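Local coordinates for protein endoglucanase (PDB 2FVG) that probably acts as a metal-dependent aminopeptidase of the M42 family, using two divalent cations per subunit, although it is named an endoglucanase, at residues Y36-N42 with V206-L211; S173-V178 with Y319-K323; Y252-I258 with Y293-V299. One frame throughout, in Å; residues are numbered along the deposited sequence.

Interaction 1 (Y36-N42 with V206-L211); sequences YTDVLGN and VVVEQL. With EDO (1,2-ethanediol), chain D; EDO (1,2-ethanediol), chain B.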
ATOM      1  N   TYR A  36      -2.734  14.094  12.364  1.00 37.45           N
ATOM      2  CA  TYR A  36      -3.986  13.671  12.982  1.00 38.43           C
ATOM      3  C   TYR A  36      -4.667  12.572  12.188  1.00 37.05           C
ATOM      4  O   TYR A  36      -4.349  12.353  11.029  1.00 35.67           O
ATOM      5  CB  TYR A  36      -4.941  14.862  13.161  1.00 39.85           C
ATOM      6  CG  TYR A  36      -5.462  15.431  11.859  1.00 38.92           C
ATOM      7  CD1 TYR A  36      -4.740  16.396  11.160  1.00 37.36           C
ATOM      8  CD2 TYR A  36      -6.683  15.005  11.333  1.00 37.57           C
ATOM      9  CE1 TYR A  36      -5.212  16.919   9.964  1.00 35.79           C
ATOM     10  CE2 TYR A  36      -7.166  15.516  10.141  1.00 37.21           C
ATOM     11  CZ  TYR A  36      -6.426  16.476   9.461  1.00 42.23           C
ATOM     12  OH  TYR A  36      -6.904  16.987   8.274  1.00 40.38           O
ATOM     13  N   THR A  37      -5.592  11.878  12.838  1.00 36.16           N
ATOM     14  CA  THR A  37      -6.397  10.861  12.200  1.00 34.56           C
ATOM     15  C   THR A  37      -7.764  11.492  11.909  1.00 35.44           C
ATOM     16  O   THR A  37      -8.446  11.946  12.835  1.00 35.34           O
ATOM     17  CB  THR A  37      -6.567   9.629  13.119  1.00 35.19           C
ATOM     18  OG1 THR A  37      -5.289   9.020  13.341  1.00 36.09           O
ATOM     19  CG2 THR A  37      -7.488   8.607  12.493  1.00 29.88           C
ATOM     20  N   ASP A  38      -8.168  11.538  10.639  1.00 34.69           N
ATOM     21  CA  ASP A  38      -9.476  12.111  10.307  1.00 34.32           C
ATOM     22  C   ASP A  38     -10.568  11.162  10.782  1.00 33.32           C
ATOM     23  O   ASP A  38     -10.255  10.122  11.355  1.00 33.45           O
ATOM     24  CB  ASP A  38      -9.612  12.460   8.818  1.00 35.83           C
ATOM     25  CG  ASP A  38      -9.725  11.238   7.916  1.00 38.38           C
ATOM     26  OD1 ASP A  38      -9.797  10.087   8.414  1.00 39.27           O
ATOM     27  OD2 ASP A  38      -9.756  11.444   6.683  1.00 42.74           O
ATOM     28  N   VAL A  39     -11.828  11.495  10.525  1.00 33.46           N
ATOM     29  CA  VAL A  39     -12.964  10.685  11.021  1.00 34.71           C
ATOM     30  C   VAL A  39     -13.098   9.265  10.423  1.00 35.57           C
ATOM     31  O   VAL A  39     -13.666   8.379  11.059  1.00 36.02           O
ATOM     32  CB  VAL A  39     -14.309  11.481  10.954  1.00 34.47           C
ATOM     33  CG1 VAL A  39     -14.669  11.840   9.516  1.00 39.15           C
ATOM     34  CG2 VAL A  39     -15.461  10.724  11.641  1.00 36.92           C
ATOM     35  N   LEU A  40     -12.564   9.035   9.227  1.00 36.98           N
ATOM     36  CA  LEU A  40     -12.646   7.701   8.596  1.00 35.60           C
ATOM     37  C   LEU A  40     -11.471   6.803   8.993  1.00 35.95           C
ATOM     38  O   LEU A  40     -11.532   5.573   8.870  1.00 36.31           O
ATOM     39  CB  LEU A  40     -12.711   7.841   7.077  1.00 37.36           C
ATOM     40  CG  LEU A  40     -13.814   8.780   6.599  1.00 33.22           C
ATOM     41  CD1 LEU A  40     -13.512   9.320   5.215  1.00 42.58           C
ATOM     42  CD2 LEU A  40     -15.195   8.099   6.677  1.00 42.71           C
ATOM     43  N   GLY A  41     -10.395   7.422   9.474  1.00 33.56           N
ATOM     44  CA  GLY A  41      -9.236   6.670   9.914  1.00 32.94           C
ATOM     45  C   GLY A  41      -7.972   6.964   9.148  1.00 32.21           C
ATOM     46  O   GLY A  41      -6.932   6.340   9.409  1.00 32.81           O
ATOM     47  N   ASN A  42      -8.060   7.879   8.181  1.00 30.20           N
ATOM     48  CA  ASN A  42      -6.905   8.265   7.387  1.00 31.08           C
ATOM     49  C   ASN A  42      -5.937   8.989   8.280  1.00 31.18           C
ATOM     50  O   ASN A  42      -6.355   9.798   9.110  1.00 34.31           O
ATOM     51  CB  ASN A  42      -7.286   9.237   6.265  1.00 31.82           C
ATOM     52  CG  ASN A  42      -8.237   8.638   5.261  1.00 31.66           C
ATOM     53  OD1 ASN A  42      -8.018   7.542   4.744  1.00 34.98           O
ATOM     54  ND2 ASN A  42      -9.301   9.365   4.962  1.00 29.46           N
ATOM     55  N   VAL A 206     -14.089  13.146   0.858  1.00 59.81           N
ATOM     56  CA  VAL A 206     -13.868  13.698   2.190  1.00 58.12           C
ATOM     57  C   VAL A 206     -12.462  14.304   2.327  1.00 55.15           C
ATOM     58  O   VAL A 206     -12.336  15.480   2.648  1.00 56.07           O
ATOM     59  CB  VAL A 206     -14.161  12.629   3.298  1.00 58.56           C
ATOM     60  CG1 VAL A 206     -13.700  13.093   4.679  1.00 60.37           C
ATOM     61  CG2 VAL A 206     -15.647  12.275   3.316  1.00 58.35           C
ATOM     62  N   VAL A 207     -11.419  13.521   2.061  1.00 51.91           N
ATOM     63  CA  VAL A 207     -10.034  13.994   2.198  1.00 48.97           C
ATOM     64  C   VAL A 207      -9.754  15.221   1.322  1.00 49.51           C
ATOM     65  O   VAL A 207      -9.109  16.174   1.754  1.00 47.70           O
ATOM     66  CB  VAL A 207      -9.025  12.852   1.957  1.00 48.58           C
ATOM     67  CG1 VAL A 207      -7.586  13.315   2.133  1.00 42.31           C
ATOM     68  CG2 VAL A 207      -9.310  11.730   2.927  1.00 49.58           C
ATOM     69  N   VAL A 208     -10.266  15.195   0.099  1.00 50.58           N
ATOM     70  CA  VAL A 208     -10.120  16.316  -0.818  1.00 50.30           C
ATOM     71  C   VAL A 208     -10.966  17.509  -0.385  1.00 49.02           C
ATOM     72  O   VAL A 208     -10.513  18.644  -0.477  1.00 48.97           O
ATOM     73  CB  VAL A 208     -10.387  15.884  -2.277  1.00 50.36           C
ATOM     74  CG1 VAL A 208     -10.964  17.025  -3.113  1.00 56.60           C
ATOM     75  CG2 VAL A 208      -9.112  15.343  -2.879  1.00 51.05           C
ATOM     76  N   GLU A 209     -12.179  17.256   0.104  1.00 47.45           N
ATOM     77  CA  GLU A 209     -13.029  18.341   0.578  1.00 46.08           C
ATOM     78  C   GLU A 209     -12.437  18.996   1.821  1.00 45.37           C
ATOM     79  O   GLU A 209     -12.545  20.207   1.979  1.00 46.76           O
ATOM     80  CB  GLU A 209     -14.467  17.874   0.851  1.00 47.28           C
ATOM     81  N   GLN A 210     -11.815  18.204   2.695  1.00 42.92           N
ATOM     82  CA  GLN A 210     -11.223  18.751   3.910  1.00 42.31           C
ATOM     83  C   GLN A 210      -9.882  19.452   3.648  1.00 38.20           C
ATOM     84  O   GLN A 210      -9.612  20.470   4.270  1.00 38.24           O
ATOM     85  CB  GLN A 210     -11.128  17.724   5.073  1.00 41.85           C
ATOM     86  CG  GLN A 210     -10.186  16.503   4.848  1.00 52.75           C
ATOM     87  CD  GLN A 210      -9.976  15.587   6.091  1.00 48.56           C
ATOM     88  OE1 GLN A 210     -10.327  14.393   6.071  1.00 53.30           O
ATOM     89  NE2 GLN A 210      -9.402  16.151   7.162  1.00 54.28           N
ATOM     90  N   LEU A 211      -9.057  18.944   2.729  1.00 33.07           N
ATOM     91  CA  LEU A 211      -7.736  19.560   2.494  1.00 29.68           C
ATOM     92  C   LEU A 211      -7.675  20.502   1.310  1.00 29.60           C
ATOM     93  O   LEU A 211      -6.779  21.339   1.235  1.00 31.65           O
ATOM     94  CB  LEU A 211      -6.647  18.500   2.348  1.00 28.68           C
ATOM     95  CG  LEU A 211      -6.434  17.512   3.501  1.00 27.65           C
ATOM     96  CD1 LEU A 211      -5.382  16.487   3.097  1.00 30.46           C
ATOM     97  CD2 LEU A 211      -6.046  18.217   4.799  1.00 29.72           C
TER
HETATM   98  C1  EDO D 342      -9.750   8.366   1.429  1.00 76.42           C
HETATM   99  O1  EDO D 342     -10.181   7.162   2.080  1.00 70.54           O
HETATM  100  C2  EDO D 342      -8.889   8.036   0.211  1.00 78.89           C
HETATM  101  O2  EDO D 342      -8.287   9.230  -0.311  1.00 80.57           O
HETATM  102  C1  EDO B 340     -12.015  13.118  14.253  1.00 74.82           C
HETATM  103  O1  EDO B 340     -11.445  11.842  14.571  1.00 73.28           O
HETATM  104  C2  EDO B 340     -10.901  14.151  14.107  1.00 77.49           C
HETATM  105  O2  EDO B 340     -11.255  15.095  13.089  1.00 72.14           O

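Interaction 2 (S173-V178 with Y319-K323); sequences SVLIDV and YENTK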
ATOM      1  N   SER A 173       6.006   3.120   3.028  1.00 26.79           N
ATOM      2  CA  SER A 173       7.406   3.137   3.432  1.00 26.74           C
ATOM      3  C   SER A 173       8.168   4.268   2.712  1.00 26.05           C
ATOM      4  O   SER A 173       9.003   4.963   3.307  1.00 30.65           O
ATOM      5  CB  SER A 173       8.008   1.755   3.133  1.00 28.27           C
ATOM      6  OG  SER A 173       9.383   1.710   3.452  1.00 26.65           O
ATOM      7  N   VAL A 174       7.859   4.452   1.435  1.00 26.52           N
ATOM      8  CA  VAL A 174       8.442   5.515   0.631  1.00 29.69           C
ATOM      9  C   VAL A 174       8.168   6.872   1.269  1.00 29.71           C
ATOM     10  O   VAL A 174       9.070   7.682   1.372  1.00 27.39           O
ATOM     11  CB  VAL A 174       7.927   5.520  -0.828  1.00 30.64           C
ATOM     12  CG1 VAL A 174       8.463   6.743  -1.591  1.00 35.46           C
ATOM     13  CG2 VAL A 174       8.355   4.268  -1.542  1.00 30.19           C
ATOM     14  N   LEU A 175       6.923   7.100   1.694  1.00 29.73           N
ATOM     15  CA  LEU A 175       6.506   8.366   2.304  1.00 29.27           C
ATOM     16  C   LEU A 175       7.212   8.604   3.612  1.00 30.22           C
ATOM     17  O   LEU A 175       7.692   9.702   3.855  1.00 28.29           O
ATOM     18  CB  LEU A 175       4.996   8.419   2.516  1.00 29.01           C
ATOM     19  CG  LEU A 175       4.115   8.287   1.265  1.00 34.53           C
ATOM     20  CD1 LEU A 175       2.728   8.776   1.587  1.00 31.60           C
ATOM     21  CD2 LEU A 175       4.677   9.070   0.100  1.00 34.83           C
ATOM     22  N   ILE A 176       7.263   7.570   4.450  1.00 29.94           N
ATOM     23  CA  ILE A 176       7.991   7.625   5.717  1.00 29.69           C
ATOM     24  C   ILE A 176       9.474   7.919   5.487  1.00 31.71           C
ATOM     25  O   ILE A 176      10.070   8.681   6.251  1.00 31.63           O
ATOM     26  CB  ILE A 176       7.863   6.312   6.492  1.00 28.56           C
ATOM     27  CG1 ILE A 176       6.399   6.026   6.807  1.00 30.56           C
ATOM     28  CG2 ILE A 176       8.657   6.367   7.799  1.00 28.25           C
ATOM     29  CD1 ILE A 176       6.188   4.680   7.506  1.00 28.77           C
ATOM     30  N   ASP A 177      10.067   7.322   4.446  1.00 33.11           N
ATOM     31  CA  ASP A 177      11.498   7.539   4.148  1.00 33.70           C
ATOM     32  C   ASP A 177      11.770   8.940   3.617  1.00 33.26           C
ATOM     33  O   ASP A 177      12.842   9.489   3.855  1.00 35.51           O
ATOM     34  CB  ASP A 177      12.063   6.491   3.164  1.00 33.45           C
ATOM     35  CG  ASP A 177      12.293   5.118   3.813  1.00 42.45           C
ATOM     36  OD1 ASP A 177      11.952   4.914   5.011  1.00 37.40           O
ATOM     37  OD2 ASP A 177      12.820   4.232   3.107  1.00 44.45           O
ATOM     38  N   VAL A 178      10.826   9.496   2.860  1.00 31.87           N
ATOM     39  CA  VAL A 178      10.976  10.855   2.352  1.00 30.97           C
ATOM     40  C   VAL A 178      11.012  11.781   3.559  1.00 32.50           C
ATOM     41  O   VAL A 178      11.867  12.660   3.656  1.00 29.97           O
ATOM     42  CB  VAL A 178       9.838  11.243   1.377  1.00 31.37           C
ATOM     43  CG1 VAL A 178       9.870  12.759   1.067  1.00 24.34           C
ATOM     44  CG2 VAL A 178       9.950  10.432   0.101  1.00 27.44           C
ATOM     45  N   TYR A 319      12.749   1.099  -5.623  1.00 23.53           N
ATOM     46  CA  TYR A 319      12.229   1.720  -4.413  1.00 23.50           C
ATOM     47  C   TYR A 319      12.943   3.054  -4.093  1.00 24.23           C
ATOM     48  O   TYR A 319      12.289   4.066  -3.773  1.00 22.69           O
ATOM     49  CB  TYR A 319      12.390   0.759  -3.247  1.00 23.06           C
ATOM     50  CG  TYR A 319      11.990   1.360  -1.925  1.00 23.63           C
ATOM     51  CD1 TYR A 319      12.917   2.066  -1.137  1.00 21.04           C
ATOM     52  CD2 TYR A 319      10.694   1.205  -1.442  1.00 24.86           C
ATOM     53  CE1 TYR A 319      12.540   2.623   0.078  1.00 20.68           C
ATOM     54  CE2 TYR A 319      10.313   1.736  -0.247  1.00 17.86           C
ATOM     55  CZ  TYR A 319      11.218   2.438   0.513  1.00 25.88           C
ATOM     56  OH  TYR A 319      10.794   2.938   1.717  1.00 26.54           O
ATOM     57  N   GLU A 320      14.273   3.047  -4.179  1.00 24.63           N
ATOM     58  CA  GLU A 320      15.084   4.224  -3.893  1.00 24.70           C
ATOM     59  C   GLU A 320      14.845   5.341  -4.876  1.00 24.99           C
ATOM     60  O   GLU A 320      14.881   6.517  -4.508  1.00 25.75           O
ATOM     61  CB  GLU A 320      16.579   3.881  -3.886  1.00 27.52           C
ATOM     62  CG  GLU A 320      17.039   3.195  -2.626  1.00 39.18           C
ATOM     63  CD  GLU A 320      16.834   4.066  -1.391  1.00 50.95           C
ATOM     64  OE1 GLU A 320      17.283   5.237  -1.414  1.00 54.24           O
ATOM     65  OE2 GLU A 320      16.228   3.576  -0.402  1.00 51.62           O
ATOM     66  N   ASN A 321      14.642   4.978  -6.136  1.00 24.95           N
ATOM     67  CA  ASN A 321      14.383   5.963  -7.174  1.00 23.65           C
ATOM     68  C   ASN A 321      13.003   6.580  -7.067  1.00 25.28           C
ATOM     69  O   ASN A 321      12.811   7.751  -7.427  1.00 25.81           O
ATOM     70  CB  ASN A 321      14.626   5.353  -8.532  1.00 22.47           C
ATOM     71  CG  ASN A 321      16.078   5.236  -8.826  1.00 23.95           C
ATOM     72  OD1 ASN A 321      16.816   6.212  -8.698  1.00 26.56           O
ATOM     73  ND2 ASN A 321      16.510   4.052  -9.226  1.00 23.57           N
ATOM     74  N   THR A 322      12.047   5.782  -6.598  1.00 20.83           N
ATOM     75  CA  THR A 322      10.697   6.266  -6.330  1.00 23.61           C
ATOM     76  C   THR A 322      10.772   7.314  -5.214  1.00 24.54           C
ATOM     77  O   THR A 322      10.220   8.417  -5.344  1.00 25.78           O
ATOM     78  CB  THR A 322       9.783   5.140  -5.874  1.00 20.55           C
ATOM     79  OG1 THR A 322       9.824   4.090  -6.842  1.00 23.86           O
ATOM     80  CG2 THR A 322       8.324   5.642  -5.746  1.00 24.99           C
ATOM     81  N   LYS A 323      11.463   6.972  -4.125  1.00 23.59           N
ATOM     82  CA  LYS A 323      11.667   7.885  -3.012  1.00 21.47           C
ATOM     83  C   LYS A 323      12.389   9.155  -3.490  1.00 22.87           C
ATOM     84  O   LYS A 323      12.016  10.262  -3.099  1.00 22.45           O
ATOM     85  CB  LYS A 323      12.475   7.192  -1.913  1.00 23.52           C
ATOM     86  CG  LYS A 323      12.855   8.098  -0.745  1.00 29.31           C
ATOM     87  CD  LYS A 323      14.016   7.561   0.081  1.00 38.59           C
ATOM     88  CE  LYS A 323      15.378   7.878  -0.552  1.00 48.52           C
ATOM     89  NZ  LYS A 323      16.532   7.420   0.295  1.00 48.54           N
TER
HETATM   90  O   HOH W   1      15.298   4.440   2.385  1.00 45.86           O

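Interaction 3 (Y252-I258 with Y293-V299); sequences YVIPKEI and YGVPAGV. With EDO (1,2-ethanediol), chain D.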
ATOM      1  N   TYR A 252      -8.016   8.660 -11.845  1.00 56.34           N
ATOM      2  CA  TYR A 252      -7.434   9.982 -11.573  1.00 55.23           C
ATOM      3  C   TYR A 252      -7.257  10.823 -12.842  1.00 53.34           C
ATOM      4  O   TYR A 252      -6.843  10.312 -13.880  1.00 53.39           O
ATOM      5  CB  TYR A 252      -6.089   9.859 -10.831  1.00 55.79           C
ATOM      6  CG  TYR A 252      -6.163   9.087  -9.530  1.00 58.35           C
ATOM      7  CD1 TYR A 252      -6.837   9.609  -8.422  1.00 66.91           C
ATOM      8  CD2 TYR A 252      -5.543   7.846  -9.398  1.00 62.27           C
ATOM      9  CE1 TYR A 252      -6.916   8.901  -7.218  1.00 67.56           C
ATOM     10  CE2 TYR A 252      -5.606   7.129  -8.193  1.00 64.67           C
ATOM     11  CZ  TYR A 252      -6.293   7.664  -7.107  1.00 61.99           C
ATOM     12  OH  TYR A 252      -6.359   6.972  -5.914  1.00 57.24           O
ATOM     13  N   VAL A 253      -7.592  12.109 -12.752  1.00 50.72           N
ATOM     14  CA  VAL A 253      -7.410  13.028 -13.858  1.00 47.01           C
ATOM     15  C   VAL A 253      -5.931  13.388 -13.852  1.00 44.05           C
ATOM     16  O   VAL A 253      -5.485  14.146 -12.986  1.00 44.46           O
ATOM     17  CB  VAL A 253      -8.273  14.310 -13.724  1.00 48.30           C
ATOM     18  CG1 VAL A 253      -8.109  15.212 -14.957  1.00 49.47           C
ATOM     19  CG2 VAL A 253      -9.760  13.966 -13.544  1.00 51.27           C
ATOM     20  N   ILE A 254      -5.184  12.797 -14.794  1.00 39.06           N
ATOM     21  CA  ILE A 254      -3.735  13.023 -14.995  1.00 35.93           C
ATOM     22  C   ILE A 254      -3.485  13.884 -16.232  1.00 35.05           C
ATOM     23  O   ILE A 254      -3.224  13.347 -17.317  1.00 32.82           O
ATOM     24  CB  ILE A 254      -2.889  11.708 -15.172  1.00 35.75           C
ATOM     25  CG1 ILE A 254      -3.192  10.686 -14.065  1.00 32.25           C
ATOM     26  CG2 ILE A 254      -1.364  12.048 -15.195  1.00 30.55           C
ATOM     27  CD1 ILE A 254      -2.329   9.473 -14.105  1.00 30.88           C
ATOM     28  N   PRO A 255      -3.541  15.217 -16.062  1.00 34.71           N
ATOM     29  CA  PRO A 255      -3.309  16.149 -17.157  1.00 33.83           C
ATOM     30  C   PRO A 255      -1.903  16.013 -17.709  1.00 31.67           C
ATOM     31  O   PRO A 255      -0.993  15.609 -16.992  1.00 30.23           O
ATOM     32  CB  PRO A 255      -3.493  17.521 -16.496  1.00 34.51           C
ATOM     33  CG  PRO A 255      -3.279  17.283 -15.038  1.00 36.57           C
ATOM     34  CD  PRO A 255      -3.832  15.922 -14.800  1.00 35.18           C
ATOM     35  N   LYS A 256      -1.739  16.349 -18.980  1.00 32.66           N
ATOM     36  CA  LYS A 256      -0.454  16.230 -19.644  1.00 33.17           C
ATOM     37  C   LYS A 256       0.629  16.994 -18.886  1.00 34.33           C
ATOM     38  O   LYS A 256       1.750  16.499 -18.759  1.00 35.42           O
ATOM     39  CB  LYS A 256      -0.562  16.715 -21.094  1.00 32.60           C
ATOM     40  CG  LYS A 256       0.660  16.431 -21.961  1.00 36.23           C
ATOM     41  N   GLU A 257       0.274  18.171 -18.364  1.00 33.27           N
ATOM     42  CA  GLU A 257       1.196  19.052 -17.649  1.00 35.19           C
ATOM     43  C   GLU A 257       1.852  18.359 -16.477  1.00 35.28           C
ATOM     44  O   GLU A 257       3.056  18.524 -16.236  1.00 36.74           O
ATOM     45  CB  GLU A 257       0.478  20.312 -17.140  1.00 35.52           C
ATOM     46  CG  GLU A 257      -0.059  21.244 -18.223  1.00 47.36           C
ATOM     47  CD  GLU A 257      -1.296  20.707 -18.938  1.00 57.69           C
ATOM     48  OE1 GLU A 257      -2.064  19.931 -18.319  1.00 56.54           O
ATOM     49  OE2 GLU A 257      -1.502  21.083 -20.118  1.00 61.38           O
ATOM     50  N   ILE A 258       1.051  17.600 -15.739  1.00 33.70           N
ATOM     51  CA  ILE A 258       1.542  16.857 -14.596  1.00 33.75           C
ATOM     52  C   ILE A 258       2.382  15.667 -15.040  1.00 33.49           C
ATOM     53  O   ILE A 258       3.476  15.461 -14.522  1.00 36.04           O
ATOM     54  CB  ILE A 258       0.406  16.429 -13.647  1.00 32.12           C
ATOM     55  CG1 ILE A 258      -0.135  17.676 -12.926  1.00 33.39           C
ATOM     56  CG2 ILE A 258       0.914  15.405 -12.656  1.00 32.23           C
ATOM     57  CD1 ILE A 258      -1.092  17.408 -11.802  1.00 28.21           C
ATOM     58  N   TYR A 293     -10.399  11.567  -6.834  1.00 45.39           N
ATOM     59  CA  TYR A 293     -10.154  12.765  -6.031  1.00 45.36           C
ATOM     60  C   TYR A 293     -10.861  14.029  -6.527  1.00 43.67           C
ATOM     61  O   TYR A 293     -11.434  14.771  -5.729  1.00 43.96           O
ATOM     62  CB  TYR A 293      -8.651  13.065  -5.892  1.00 47.37           C
ATOM     63  CG  TYR A 293      -7.893  12.277  -4.831  1.00 51.97           C
ATOM     64  CD1 TYR A 293      -8.407  12.131  -3.529  1.00 54.92           C
ATOM     65  CD2 TYR A 293      -6.617  11.765  -5.095  1.00 49.98           C
ATOM     66  CE1 TYR A 293      -7.697  11.434  -2.541  1.00 56.09           C
ATOM     67  CE2 TYR A 293      -5.897  11.070  -4.115  1.00 49.05           C
ATOM     68  CZ  TYR A 293      -6.442  10.904  -2.844  1.00 54.04           C
ATOM     69  OH  TYR A 293      -5.741  10.222  -1.871  1.00 47.49           O
ATOM     70  N   GLY A 294     -10.796  14.286  -7.831  1.00 42.14           N
ATOM     71  CA  GLY A 294     -11.405  15.484  -8.412  1.00 39.49           C
ATOM     72  C   GLY A 294     -10.402  16.607  -8.648  1.00 37.86           C
ATOM     73  O   GLY A 294     -10.759  17.662  -9.169  1.00 38.46           O
ATOM     74  N   VAL A 295      -9.153  16.387  -8.246  1.00 33.63           N
ATOM     75  CA  VAL A 295      -8.087  17.356  -8.465  1.00 31.57           C
ATOM     76  C   VAL A 295      -7.038  16.750  -9.404  1.00 29.00           C
ATOM     77  O   VAL A 295      -6.899  15.534  -9.470  1.00 27.96           O
ATOM     78  CB  VAL A 295      -7.420  17.826  -7.128  1.00 31.82           C
ATOM     79  CG1 VAL A 295      -8.477  18.405  -6.205  1.00 37.31           C
ATOM     80  CG2 VAL A 295      -6.626  16.700  -6.435  1.00 26.26           C
ATOM     81  N   PRO A 296      -6.311  17.596 -10.149  1.00 29.30           N
ATOM     82  CA  PRO A 296      -5.246  17.132 -11.034  1.00 27.01           C
ATOM     83  C   PRO A 296      -4.305  16.240 -10.240  1.00 25.54           C
ATOM     84  O   PRO A 296      -3.873  16.617  -9.163  1.00 27.69           O
ATOM     85  CB  PRO A 296      -4.508  18.426 -11.375  1.00 26.52           C
ATOM     86  CG  PRO A 296      -5.563  19.452 -11.339  1.00 30.21           C
ATOM     87  CD  PRO A 296      -6.434  19.066 -10.174  1.00 27.02           C
ATOM     88  N   ALA A 297      -3.999  15.056 -10.751  1.00 26.93           N
ATOM     89  CA  ALA A 297      -3.118  14.149 -10.034  1.00 25.33           C
ATOM     90  C   ALA A 297      -2.127  13.456 -10.933  1.00 27.07           C
ATOM     91  O   ALA A 297      -2.297  13.410 -12.152  1.00 30.82           O
ATOM     92  CB  ALA A 297      -3.938  13.116  -9.264  1.00 24.57           C
ATOM     93  N   GLY A 298      -1.074  12.943 -10.314  1.00 25.58           N
ATOM     94  CA  GLY A 298      -0.087  12.122 -10.970  1.00 25.78           C
ATOM     95  C   GLY A 298      -0.063  10.813 -10.191  1.00 28.34           C
ATOM     96  O   GLY A 298      -0.466  10.768  -9.007  1.00 29.17           O
ATOM     97  N   VAL A 299       0.351   9.734 -10.851  1.00 26.66           N
ATOM     98  CA  VAL A 299       0.502   8.443 -10.178  1.00 24.14           C
ATOM     99  C   VAL A 299       1.900   7.926 -10.474  1.00 24.21           C
ATOM    100  O   VAL A 299       2.347   7.925 -11.633  1.00 24.28           O
ATOM    101  CB  VAL A 299      -0.544   7.396 -10.639  1.00 23.96           C
ATOM    102  CG1 VAL A 299      -0.387   6.092  -9.866  1.00 23.43           C
ATOM    103  CG2 VAL A 299      -1.964   7.924 -10.477  1.00 26.76           C
TER
HETATM  104  C1  EDO D 342      -9.750   8.366   1.429  1.00 76.42           C
HETATM  105  O1  EDO D 342     -10.181   7.162   2.080  1.00 70.54           O
HETATM  106  C2  EDO D 342      -8.889   8.036   0.211  1.00 78.89           C
HETATM  107  O2  EDO D 342      -8.287   9.230  -0.311  1.00 80.57           O
HETATM  108  O   HOH W   2      -8.323  12.977  -9.653  1.00 59.86           O

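Interaction 1 (Y36-N42 with V206-L211)
Y36, D38, L40 and N42, on the end and turn of a β-hairpin, pack against V206, V207, Q210 and L211 of helix 205-211 in a partly buried contact. The hairpin joins strands 34-37 and 43-47, antiparallel in the large mixed sheet, and its turn contains an Asx motif, D38 OD1 accepting from G41 N at 2.9 Å. The same oxygen also accepts from N42 N at 2.8 Å, this bond arriving 43° above the carboxylate plane. With CG of D38 between the backbone N and the carbonyl carbon (chi1 72°), the carboxylate folds back over the turn's own amides.

Against this fixed turn the helix brings mainly aliphatic branches. L40 and V206 reach for each other tip to tip, CD1 to CG1 at 3.8 Å, and the L40 side chain also comes within about 4 Å of that of E197, the predicted proton acceptor. V207 CG2 lies 3.8 Å from D38 OD2 and packs against the amide of N42. Further along, L211 slides past the tyrosine with CD2 3.8 Å from Y36 OH, while the amide end of Q210 lies between the phenol of Y36 and the carboxylate of D38.

N42 is gripped at both ends of its amide. Its OD1 accepts from V195 N, just past strand 187-194, which settles how the group is turned, and its ND2 donates to the syn lone pair of D38 OD2 at 2.7 Å with an N-H...O angle of 160°.

Interaction 2 (S173-V178 with Y319-K323)
The ring of Y319 and the carboxylate of D177 stand almost perpendicular, their planes 82° apart: D177 OD2 lies at the ring's edge, in its plane, whereas the phenol OH comes from steeply above the carboxylate plane. E320 OE2 is a second in-plane neighbour at the ring edge, and V174 CG2 meets the ring obliquely, 3.5 Å from CE2. With its CG anti to the backbone N (chi1 175°), Y319 reaches from helix 316-332 to helix 166-180, where OH donates to D177 OD2 at 2.8 Å and pairs with S173 OG at 2.6 Å. Two side chains one helical turn apart thus grip one buried hydroxyl. A water donates to D177 OD2 and E320 OE2, bridging two carboxylates that would otherwise probably repel. The salt bridge from K323 NZ to E320 OE1, 2.9 Å, probably offsets part of this charge.

K323 supplies much of the rest: V174 CG1 is 3.7 Å from its backbone CA, its CD meets D177 CB, and V178 CG2 lies along its CG. The axes of segments 173-178 and 319-323 approach to 9.7 Å at a crossing angle of -57°. Around them, S173 touches helix 4-9, L175 packs on strand 55-61, and T322 OG1 bonds to D318 O of its own helix and to T302 OG1 of strand 297-306, linking the helix to the mixed sheet.

Interaction 3 (Y252-I258 with Y293-V299)
Y252 meets the 293-299 segment first through CB, 4.2 Å from A297 CB. CG lies anti to the carbonyl carbon (chi1 -57°), which directs the ring between two neighbours: CD2 rests 3.7 Å from V299 CG2, while on the other side CE1 comes 3.6 Å from Y293 CD2. The two tyrosine rings meet obliquely, with planes 34° apart and centroids separated by 5.6 Å. Beyond CE1 the ring ends in the phenol OH, and the Y252 side chain lies about 5 Å from that of H61, a predicted metal ligand.

Behind the ring, A297 N bonds to V253 O, 2.8 Å and nearly straight at 164°. I254 CA adds a C-H...O contact to A297 O at 3.2 Å. Where helix 256-268 begins after its N-cap P255, I258 CD1 presses on P296 CB.

Y293 OH bonds to S59 OG and to a bound ethanediol; with an alanine here, Y252 CE1 would probably face a gap and S59 OG would lose this partner.

That backbone bond is the clear hydrogen bond between the segments; the rest is largely apolar packing, with C-H...O contacts and a water bridging V295 O and, weakly, V253 N. This is consistent with a mostly apolar flank beside the predicted ligands, V299 lying about 4 Å from E220, side chain to side chain.

In the fold
From the N terminus, the chain leaves the 36-42 hairpin turn and passes through helix 166-180 before helix 205-211 returns to the turn and closes interaction 1. Interaction 2, opened at 173-178, is still unclosed there, so the two cross. Interaction 3 opens at 252-258 and closes at 293-299, nested within the loop that interaction 2 completes at 319-323. Interaction 1 ties the edge hairpin to a helix, interaction 2 joins helix 166-180 to helix 316-332, and interaction 3 fixes a helix start to strand 297-306. Interactions 1 and 3 touch directly, V208 CG2 lying 3.4 Å from Y293 CD1, and share one ethanediol; interaction 2 touches neither.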